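PDB 2IUY: glycosyltransferase from Streptomyces viridochromogenes, which probably transfers a sugar from a nucleotide donor, with retention of configuration, during biosynthesis of the antibiotic avilamycin A. Local coordinates for residues I22-Q27 / V50-A55. Residues are numbered along the deposited sequence; the frame is centred on the assembly and turned at random.
Sequences ISVPPQ and VFLLGA
A small, buried apolar contact, with a water bridge beside it, packs Val24, in the loop between strand 5-9 and helix 31-45, against Leu52 and Ala55 at the C-terminal end of strand 49-53. Val24 divides its surface between two partners: its CB lies 3.9 Å from CD2 of Leu52, while its CG2 meets CB of Ala55. With CG1 anti to the backbone N (chi1 161°), CG2 is left beside that N, where it meets Ala55. Beta-branched valine can face the strand end and helix 31-45 at once, its side chain also touching Ala37. The single methyl of Ala55, 3.9 Å from Ile22 O, is consistent with the chains' close approach. Both segments belong to the N-terminal Rossmann-like domain of a GT-B fold, where loops at the C-terminal ends of parallel strands border the interdomain cleft; UDP-binding Tyr29 and Gly30 follow shortly after Gln27. Gly54, at positive phi (76°), turns the chain out of the strand. A water oxygen 2.7 Å from Ile22 O and 2.8 Å from Gly54 O bridges these carbonyls; Asn10 ND2 also donates to Gly54 O. Ser23 OG donates to Pro25 O (2.7 Å) across the cis peptide bond preceding Pro25, while Ser23 N donates almost straight to Gln27 OE1, from 50° above the amide's carbonyl plane.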
loop_
_atom_site.group_PDB
_atom_site.type_symbol
_atom_site.label_atom_id
_atom_site.label_comp_id
_atom_site.label_asym_id
_atom_site.label_seq_id
_atom_site.Cartn_x
_atom_site.Cartn_y
_atom_site.Cartn_z
ATOM N N ILE A 22 13.541 -7.408 -5.433
ATOM C CA ILE A 22 12.224 -7.014 -5.926
ATOM C C ILE A 22 12.383 -5.588 -6.452
ATOM O O ILE A 22 13.100 -4.778 -5.856
ATOM C CB ILE A 22 11.154 -7.129 -4.811
ATOM C CG1 ILE A 22 10.948 -8.627 -4.412
ATOM C CG2 ILE A 22 9.803 -6.480 -5.270
ATOM C CD1 ILE A 22 10.050 -8.844 -3.159
ATOM N N SER A 23 11.749 -5.287 -7.572
ATOM C CA SER A 23 11.855 -3.956 -8.159
ATOM C C SER A 23 10.763 -2.983 -7.685
ATOM O O SER A 23 9.827 -3.342 -6.950
ATOM C CB SER A 23 11.913 -4.056 -9.707
ATOM O OG SER A 23 10.606 -4.411 -10.202
ATOM N N VAL A 24 10.910 -1.726 -8.077
ATOM C CA VAL A 24 9.896 -0.738 -7.878
ATOM C C VAL A 24 9.544 -0.174 -9.236
ATOM O O VAL A 24 10.412 0.408 -9.901
ATOM C CB VAL A 24 10.420 0.410 -6.943
ATOM C CG1 VAL A 24 9.546 1.718 -7.087
ATOM C CG2 VAL A 24 10.469 -0.055 -5.512
ATOM N N PRO A 25 8.291 -0.360 -9.692
ATOM C CA PRO A 25 7.227 -1.103 -9.049
ATOM C C PRO A 25 7.533 -2.596 -9.137
ATOM O O PRO A 25 8.365 -3.015 -9.966
ATOM C CB PRO A 25 5.985 -0.720 -9.878
ATOM C CG PRO A 25 6.497 -0.419 -11.193
ATOM C CD PRO A 25 7.884 0.136 -11.025
ATOM N N PRO A 26 6.914 -3.397 -8.252
ATOM C CA PRO A 26 7.374 -4.759 -8.169
ATOM C C PRO A 26 6.805 -5.618 -9.301
ATOM O O PRO A 26 5.739 -5.313 -9.857
ATOM C CB PRO A 26 6.808 -5.212 -6.821
ATOM C CG PRO A 26 5.538 -4.468 -6.702
ATOM C CD PRO A 26 5.805 -3.128 -7.316
ATOM N N GLN A 27 7.516 -6.693 -9.634
ATOM C CA GLN A 27 7.049 -7.638 -10.661
ATOM C C GLN A 27 5.807 -8.420 -10.140
ATOM O O GLN A 27 4.829 -8.647 -10.866
ATOM C CB GLN A 27 8.215 -8.581 -11.062
ATOM C CG GLN A 27 9.617 -7.869 -11.183
ATOM C CD GLN A 27 10.518 -7.831 -9.870
ATOM O OE1 GLN A 27 10.073 -7.541 -8.744
ATOM N NE2 GLN A 27 11.824 -8.097 -10.074
ATOM N N VAL A 50 15.099 12.067 -8.007
ATOM C CA VAL A 50 14.874 10.889 -7.156
ATOM C C VAL A 50 16.002 9.850 -7.371
ATOM O O VAL A 50 16.341 9.514 -8.511
ATOM C CB VAL A 50 13.448 10.268 -7.367
ATOM C CG1 VAL A 50 13.276 8.956 -6.573
ATOM C CG2 VAL A 50 12.392 11.254 -6.961
ATOM N N PHE A 51 16.633 9.446 -6.257
ATOM C CA PHE A 51 17.643 8.405 -6.203
ATOM C C PHE A 51 16.933 7.273 -5.478
ATOM O O PHE A 51 16.511 7.443 -4.355
ATOM C CB PHE A 51 18.905 8.927 -5.454
ATOM C CG PHE A 51 19.570 10.071 -6.171
ATOM C CD1 PHE A 51 20.605 9.828 -7.088
ATOM C CD2 PHE A 51 19.083 11.385 -6.012
ATOM C CE1 PHE A 51 21.185 10.878 -7.776
ATOM C CE2 PHE A 51 19.644 12.469 -6.712
ATOM C CZ PHE A 51 20.701 12.221 -7.579
ATOM N N LEU A 52 16.703 6.161 -6.194
ATOM C CA LEU A 52 15.960 5.043 -5.661
ATOM C C LEU A 52 16.996 4.060 -5.161
ATOM O O LEU A 52 17.896 3.692 -5.913
ATOM C CB LEU A 52 15.012 4.407 -6.724
ATOM C CG LEU A 52 14.378 3.059 -6.398
ATOM C CD1 LEU A 52 13.336 3.266 -5.237
ATOM C CD2 LEU A 52 13.716 2.424 -7.671
ATOM N N LEU A 53 16.839 3.650 -3.901
ATOM C CA LEU A 53 17.737 2.731 -3.230
ATOM C C LEU A 53 16.893 1.553 -2.789
ATOM O O LEU A 53 15.666 1.689 -2.600
ATOM C CB LEU A 53 18.334 3.397 -1.984
ATOM C CG LEU A 53 19.384 4.454 -2.252
ATOM C CD1 LEU A 53 19.132 5.463 -1.195
ATOM C CD2 LEU A 53 20.788 3.785 -2.059
ATOM N N GLY A 54 17.569 0.408 -2.666
ATOM C CA GLY A 54 16.989 -0.820 -2.192
ATOM C C GLY A 54 16.141 -1.467 -3.247
ATOM O O GLY A 54 15.250 -2.245 -2.899
ATOM N N ALA A 55 16.380 -1.128 -4.529
ATOM C CA ALA A 55 15.611 -1.724 -5.655
ATOM C C ALA A 55 16.393 -1.731 -7.002
ATOM O O ALA A 55 15.918 -1.172 -8.014
ATOM C CB ALA A 55 14.251 -1.018 -5.806
HETATM O O HOH W 1 14.256 -4.861 -3.370
#